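Local coordinates for uncharacterized protein (Bacillus cereus, PDB 5F2H) that is of unknown function but belongs to the alpha/beta-hydrolase superfamily and is probably a hydrolase, at residues 303-306 with 307-311; 295-298 with 299-302; 141-144 with 145-149. All coordinates share one frame; numbering follows the deposited sequence.

How the contacts relate
Along the chain contact 3 comes first, at the start of helix 143-150; contact 2 follows in the loop that leads into helix 300-313, and contact 1 continues along that same helix. Centres lie about 13 Å apart for contacts 1 and 2, 14 Å for contacts 2 and 3, and 20 Å for contacts 1 and 3. All three belong to the alpha/beta-hydrolase part of the chain, with its parallel six-stranded sheet. Phe300 and Leu304 both pack on the backbone of Tyr149, so the start of helix 300-313 meets the end of helix 143-150. Contacts 2 and 3 also touch the second subunit, whereas contact 1 packs within its own chain.

Contact 1 (303-306 with 307-311); sequences LLKE and AIKYI
Ile308 lays its CG1 branch against the carbonyl of the preceding helical turn, with CG1 3.3 Å from Leu304 O. This branch stands beside the backbone N (chi1 -65°), and from there it runs back alongside the oxygen that also accepts the Ile308 N-H. At the next residue, Lys309 repeats the arrangement. Its CG lies 3.3 Å from Lys305 O, while the two lysine chains pass only loosely, Lys309 CD 4.3 Å from Lys305 CG, before their amino ends diverge. Ala307 contributes just a methyl, resting 3.5 Å from Leu303 O.

Four successive i to i+4 bonds of helix 300-313 hold this framework. Ala307 N reaches Leu303 O at 2.8 Å and Tyr310 N reaches Glu306 O at 2.7 Å, each nearly straight. Ile308 N to Leu304 O and Lys309 N to Lys305 O complete the series.

The apolar side of the helix, formed by Leu304, Ala307, Ile308 and Ile311, faces strands 202-207 and 227-231, where Ile203 and Ile229 receive it. Leu303 and Ala307 also reach Tyr256 of strand 254-260.

The polar end of Glu306 is served from the sheet: OE2 is hydrogen-bonded to Tyr256 OH. Its OE1 stays 6.6 Å from Lys309 NZ, so these opposite charges may attract each other but form no salt bridge. Lys254 makes a cation-pi contact with the Tyr310 ring. The chemistry is thus that of an amphipathic helix: backbone bonds set its shape, and apolar side chains hold it against the sheet.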
# COMPACT_ATOMS: atom_id res chain seq x y z
N LEU B 303 -4.64 10.68 17.79
CA LEU B 303 -3.86 11.81 17.31
C LEU B 303 -2.97 11.30 16.20
O LEU B 303 -2.83 11.96 15.18
CB LEU B 303 -3.04 12.45 18.41
CG LEU B 303 -3.84 12.99 19.60
CD1 LEU B 303 -2.89 13.59 20.63
CD2 LEU B 303 -4.88 14.01 19.17
N LEU B 304 -2.37 10.12 16.40
CA LEU B 304 -1.51 9.52 15.37
C LEU B 304 -2.25 9.36 14.05
O LEU B 304 -1.63 9.45 12.98
CB LEU B 304 -0.96 8.15 15.77
CG LEU B 304 0.19 8.04 16.76
CD1 LEU B 304 0.48 6.58 17.07
CD2 LEU B 304 1.42 8.69 16.15
N LYS B 305 -3.55 9.08 14.11
CA LYS B 305 -4.34 8.94 12.90
C LYS B 305 -4.33 10.30 12.18
O LYS B 305 -3.94 10.36 11.01
CB LYS B 305 -5.76 8.47 13.22
CG LYS B 305 -6.60 8.19 12.00
CD LYS B 305 -7.94 7.55 12.32
CE LYS B 305 -7.76 6.16 12.91
NZ LYS B 305 -9.06 5.48 13.15
N GLU B 306 -4.73 11.37 12.87
CA GLU B 306 -4.72 12.72 12.29
C GLU B 306 -3.35 13.09 11.74
O GLU B 306 -3.22 13.56 10.63
CB GLU B 306 -5.03 13.82 13.31
CG GLU B 306 -6.45 14.04 13.76
CD GLU B 306 -6.56 15.31 14.61
OE1 GLU B 306 -7.69 15.75 14.92
OE2 GLU B 306 -5.50 15.91 14.92
N ALA B 307 -2.34 12.94 12.59
CA ALA B 307 -0.97 13.26 12.24
C ALA B 307 -0.58 12.66 10.90
O ALA B 307 -0.12 13.35 10.01
CB ALA B 307 -0.03 12.79 13.33
N ILE B 308 -0.78 11.36 10.76
CA ILE B 308 -0.44 10.70 9.52
C ILE B 308 -1.29 11.23 8.36
O ILE B 308 -0.78 11.45 7.26
CB ILE B 308 -0.53 9.18 9.67
CG1 ILE B 308 0.54 8.72 10.67
CG2 ILE B 308 -0.31 8.49 8.32
CD1 ILE B 308 0.62 7.23 10.86
N LYS B 309 -2.59 11.42 8.61
CA LYS B 309 -3.48 11.96 7.57
C LYS B 309 -2.88 13.25 7.09
O LYS B 309 -2.60 13.41 5.92
CB LYS B 309 -4.90 12.21 8.09
CG LYS B 309 -5.75 10.96 8.30
CD LYS B 309 -7.03 11.28 9.06
CE LYS B 309 -7.89 12.36 8.42
NZ LYS B 309 -9.08 12.65 9.27
N TYR B 310 -2.65 14.13 8.05
CA TYR B 310 -2.05 15.43 7.79
C TYR B 310 -0.75 15.33 7.02
O TYR B 310 -0.65 15.86 5.92
CB TYR B 310 -1.80 16.13 9.13
CG TYR B 310 -1.06 17.43 9.04
CD1 TYR B 310 -1.70 18.61 8.70
CD2 TYR B 310 0.29 17.50 9.40
CE1 TYR B 310 -1.01 19.82 8.65
CE2 TYR B 310 0.98 18.69 9.36
CZ TYR B 310 0.33 19.85 8.98
OH TYR B 310 1.04 21.04 8.95
N ILE B 311 0.22 14.61 7.58
CA ILE B 311 1.55 14.45 6.98
C ILE B 311 1.60 14.01 5.54
O ILE B 311 2.14 14.71 4.69
CB ILE B 311 2.47 13.52 7.82
CG1 ILE B 311 2.82 14.22 9.13
CG2 ILE B 311 3.76 13.19 7.08
CD1 ILE B 311 3.69 13.41 10.06

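Contact 2 (295-298 with 299-302); sequences DYPE and DFDE
Tyr296 and Phe300 form a T-shaped aromatic pair across the entrance to helix 300-313. The edge of the tyrosine points at the face of the phenylalanine, with ring centroids 5.0 Å apart and planes at 71°. Tyr296 CD2 comes closest, standing 3.7 Å above the Phe300 plane, over the centre of the ring, with CE2 beside it. With CG opposite the backbone N (chi1 178°), Phe300 turns its ring back over the loop and presents that face.

Apolar contact adds Pro297, whose ring crosses the base of Phe300: Pro297 CG lies 3.7 Å from Phe300 CB, and Pro297 CD is equally close to Phe300 CD1.

Hydrogen bonding is modest. A type I beta turn from Pro297 to Phe300 carries one weak bond, Phe300 N to Pro297 O at 3.1 Å. Asp299 holds the N-cap position, yet its side chain makes no capping bond. Before the turn, Tyr296 N donates to Asp295 OD1 from above the carboxylate plane.

Around this turn, Trp150 at the end of helix 143-150 meets Phe300 edge-to-face and bonds through NE1 to Tyr296 OH. Tyr149 and Phe207 stack on Tyr296, and Met231 of strand 227-231 packs on Tyr296, Pro297 and Phe300. Ile11 of the second subunit touches Tyr296 and Gln12 of that subunit touches Glu298, so the loop and turn lie between a helix, the central sheet and the second subunit.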
# COMPACT_ATOMS: atom_id res chain seq x y z
N ASP B 295 3.67 12.69 29.71
CA ASP B 295 3.16 11.41 29.36
C ASP B 295 2.38 11.59 28.08
O ASP B 295 2.12 12.71 27.69
CB ASP B 295 2.20 10.99 30.48
CG ASP B 295 1.53 9.69 30.21
OD1 ASP B 295 2.07 8.90 29.41
OD2 ASP B 295 0.45 9.47 30.81
N TYR B 296 2.01 10.50 27.42
CA TYR B 296 1.23 10.59 26.20
C TYR B 296 -0.24 10.76 26.57
O TYR B 296 -0.69 10.29 27.63
CB TYR B 296 1.32 9.30 25.42
CG TYR B 296 2.69 8.87 24.96
CD1 TYR B 296 3.58 8.31 25.84
CD2 TYR B 296 2.99 8.83 23.62
CE1 TYR B 296 4.78 7.79 25.40
CE2 TYR B 296 4.19 8.32 23.17
CZ TYR B 296 5.07 7.79 24.06
OH TYR B 296 6.27 7.30 23.61
N PRO B 297 -1.02 11.44 25.70
CA PRO B 297 -2.46 11.60 25.98
C PRO B 297 -3.12 10.24 25.92
O PRO B 297 -2.65 9.36 25.20
CB PRO B 297 -2.95 12.49 24.85
CG PRO B 297 -1.92 12.37 23.78
CD PRO B 297 -0.61 12.08 24.45
N GLU B 298 -4.22 10.07 26.63
CA GLU B 298 -4.87 8.75 26.65
C GLU B 298 -5.50 8.35 25.30
O GLU B 298 -5.64 7.16 25.00
CB GLU B 298 -5.77 8.63 27.88
CG GLU B 298 -6.19 7.20 28.20
CD GLU B 298 -6.64 7.04 29.65
OE1 GLU B 298 -6.16 7.83 30.50
OE2 GLU B 298 -7.39 6.09 29.96
N ASP B 299 -5.79 9.34 24.45
CA ASP B 299 -6.32 9.10 23.11
C ASP B 299 -5.21 9.44 22.09
O ASP B 299 -5.45 10.03 21.03
CB ASP B 299 -7.57 9.94 22.83
CG ASP B 299 -7.29 11.44 22.77
OD1 ASP B 299 -6.15 11.87 23.05
OD2 ASP B 299 -8.23 12.19 22.42
N PHE B 300 -3.98 9.06 22.43
CA PHE B 300 -2.84 9.32 21.56
C PHE B 300 -2.87 8.59 20.22
O PHE B 300 -2.35 9.12 19.22
CB PHE B 300 -1.54 9.00 22.28
CG PHE B 300 -0.34 9.21 21.43
CD1 PHE B 300 0.09 10.50 21.15
CD2 PHE B 300 0.40 8.14 20.95
CE1 PHE B 300 1.23 10.72 20.37
CE2 PHE B 300 1.53 8.35 20.18
CZ PHE B 300 1.94 9.64 19.89
N ASP B 301 -3.43 7.38 20.19
CA ASP B 301 -3.50 6.60 18.95
C ASP B 301 -4.43 7.28 17.93
O ASP B 301 -4.31 7.05 16.71
CB ASP B 301 -3.85 5.12 19.20
CG ASP B 301 -5.16 4.93 19.94
OD1 ASP B 301 -5.81 5.94 20.30
OD2 ASP B 301 -5.53 3.76 20.19
N GLU B 302 -5.34 8.13 18.43
CA GLU B 302 -6.26 8.89 17.59
C GLU B 302 -5.53 10.08 17.00
O GLU B 302 -5.77 10.46 15.86
CB GLU B 302 -7.49 9.35 18.37
CG GLU B 302 -8.43 8.23 18.72
CD GLU B 302 -9.03 7.56 17.49
OE1 GLU B 302 -8.80 8.04 16.35
OE2 GLU B 302 -9.75 6.55 17.65

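Contact 3 (141-144 with 145-149); sequences ENIA and IVEPY
An N-cap opens helix 143-150, the crossover helix of the beta-alpha-beta unit that links strands 131-136 and 158-164. Asn142 supplies the cap: OD1 accepts from Ile145 N at 3.0 Å, with the donor nearly in line with the side-chain C=O. A first torsion of 55° places CG between the backbone N and the carbonyl carbon, which folds the amide back toward the first turn. Ile145 then packs on its own cap, CG1 lying 3.4 Å from Asn142 OD1, the two side chains crossing at about a right angle.

Glu141, just before the cap, lies across the CG2 branch of Ile145, again at about a right angle. Its chain is extended, and OE1 comes 3.8 Å from Ile145 CG2, close also to Val146 CB. That oxygen accepts from Gly138 N, so the carboxylate is bonded to the preceding loop while it packs on the first turn.

Backbone bonding is uneven. Val146 N makes a weak bond to Asn142 O, while Glu147 N bonds to Ile143 O at 3.1 Å. Pro148 has no N-H to give to the turn before it; its CD sits by Ala144 O where a donor would otherwise come, in keeping with the kink there.

Beyond the helix, Asn142 ND2 donates to Asp172 O. Glu147 forms salt bridges with Lys151 through OE2 and with Lys122 of the second subunit through OE1. The chemistry therefore implies a helix start fixed by one amide used at both its oxygen and its nitrogen, followed by a carboxylate that probably gains from two positive charges, one of them across the subunit boundary.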
# COMPACT_ATOMS: atom_id res chain seq x y z
N GLU B 141 14.17 4.24 28.86
CA GLU B 141 13.15 3.40 28.32
C GLU B 141 13.80 2.30 27.48
O GLU B 141 14.96 2.00 27.65
CB GLU B 141 12.14 4.22 27.50
CG GLU B 141 11.32 5.21 28.31
CD GLU B 141 10.21 5.87 27.49
OE1 GLU B 141 9.99 5.46 26.33
OE2 GLU B 141 9.50 6.77 28.02
N ASN B 142 13.00 1.67 26.62
CA ASN B 142 13.46 0.62 25.76
C ASN B 142 12.36 0.33 24.77
O ASN B 142 11.37 1.06 24.72
CB ASN B 142 13.83 -0.60 26.58
CG ASN B 142 12.71 -1.05 27.46
OD1 ASN B 142 11.56 -1.05 27.04
ND2 ASN B 142 13.03 -1.49 28.68
N ILE B 143 12.51 -0.74 24.01
CA ILE B 143 11.50 -1.09 23.02
C ILE B 143 10.17 -1.55 23.61
O ILE B 143 9.10 -1.26 23.06
CB ILE B 143 12.00 -2.21 22.10
CG1 ILE B 143 13.36 -1.83 21.50
CG2 ILE B 143 10.97 -2.49 21.01
CD1 ILE B 143 13.94 -2.89 20.61
N ALA B 144 10.19 -2.29 24.72
CA ALA B 144 8.94 -2.76 25.29
C ALA B 144 8.05 -1.60 25.73
O ALA B 144 6.84 -1.60 25.48
CB ALA B 144 9.21 -3.65 26.47
N ILE B 145 8.67 -0.61 26.35
CA ILE B 145 7.97 0.56 26.88
C ILE B 145 7.42 1.55 25.87
O ILE B 145 6.41 2.21 26.11
CB ILE B 145 8.92 1.33 27.82
CG1 ILE B 145 9.23 0.45 29.03
CG2 ILE B 145 8.30 2.63 28.27
CD1 ILE B 145 10.24 1.07 29.97
N VAL B 146 8.07 1.67 24.73
CA VAL B 146 7.62 2.63 23.73
C VAL B 146 6.70 2.00 22.67
O VAL B 146 5.90 2.67 22.08
CB VAL B 146 8.86 3.32 23.10
CG1 VAL B 146 9.69 2.32 22.32
CG2 VAL B 146 8.45 4.47 22.20
N GLU B 147 6.78 0.69 22.48
CA GLU B 147 5.97 0.03 21.48
C GLU B 147 4.46 0.28 21.62
O GLU B 147 3.81 0.69 20.67
CB GLU B 147 6.32 -1.47 21.47
CG GLU B 147 5.48 -2.35 20.55
CD GLU B 147 5.91 -3.82 20.59
OE1 GLU B 147 7.12 -4.11 20.66
OE2 GLU B 147 5.04 -4.70 20.49
N PRO B 148 3.89 0.11 22.83
CA PRO B 148 2.45 0.30 22.98
C PRO B 148 1.87 1.62 22.50
O PRO B 148 0.72 1.64 22.04
CB PRO B 148 2.23 0.17 24.49
CG PRO B 148 3.36 -0.64 24.98
CD PRO B 148 4.53 -0.32 24.08
N TYR B 149 2.64 2.71 22.57
CA TYR B 149 2.13 4.01 22.15
C TYR B 149 2.22 4.27 20.66
O TYR B 149 1.58 5.20 20.16
CB TYR B 149 2.87 5.13 22.89
CG TYR B 149 2.75 5.10 24.40
CD1 TYR B 149 1.73 5.77 25.04
CD2 TYR B 149 3.70 4.45 25.18
CE1 TYR B 149 1.64 5.74 26.43
CE2 TYR B 149 3.63 4.45 26.56
CZ TYR B 149 2.59 5.08 27.18
OH TYR B 149 2.49 5.05 28.57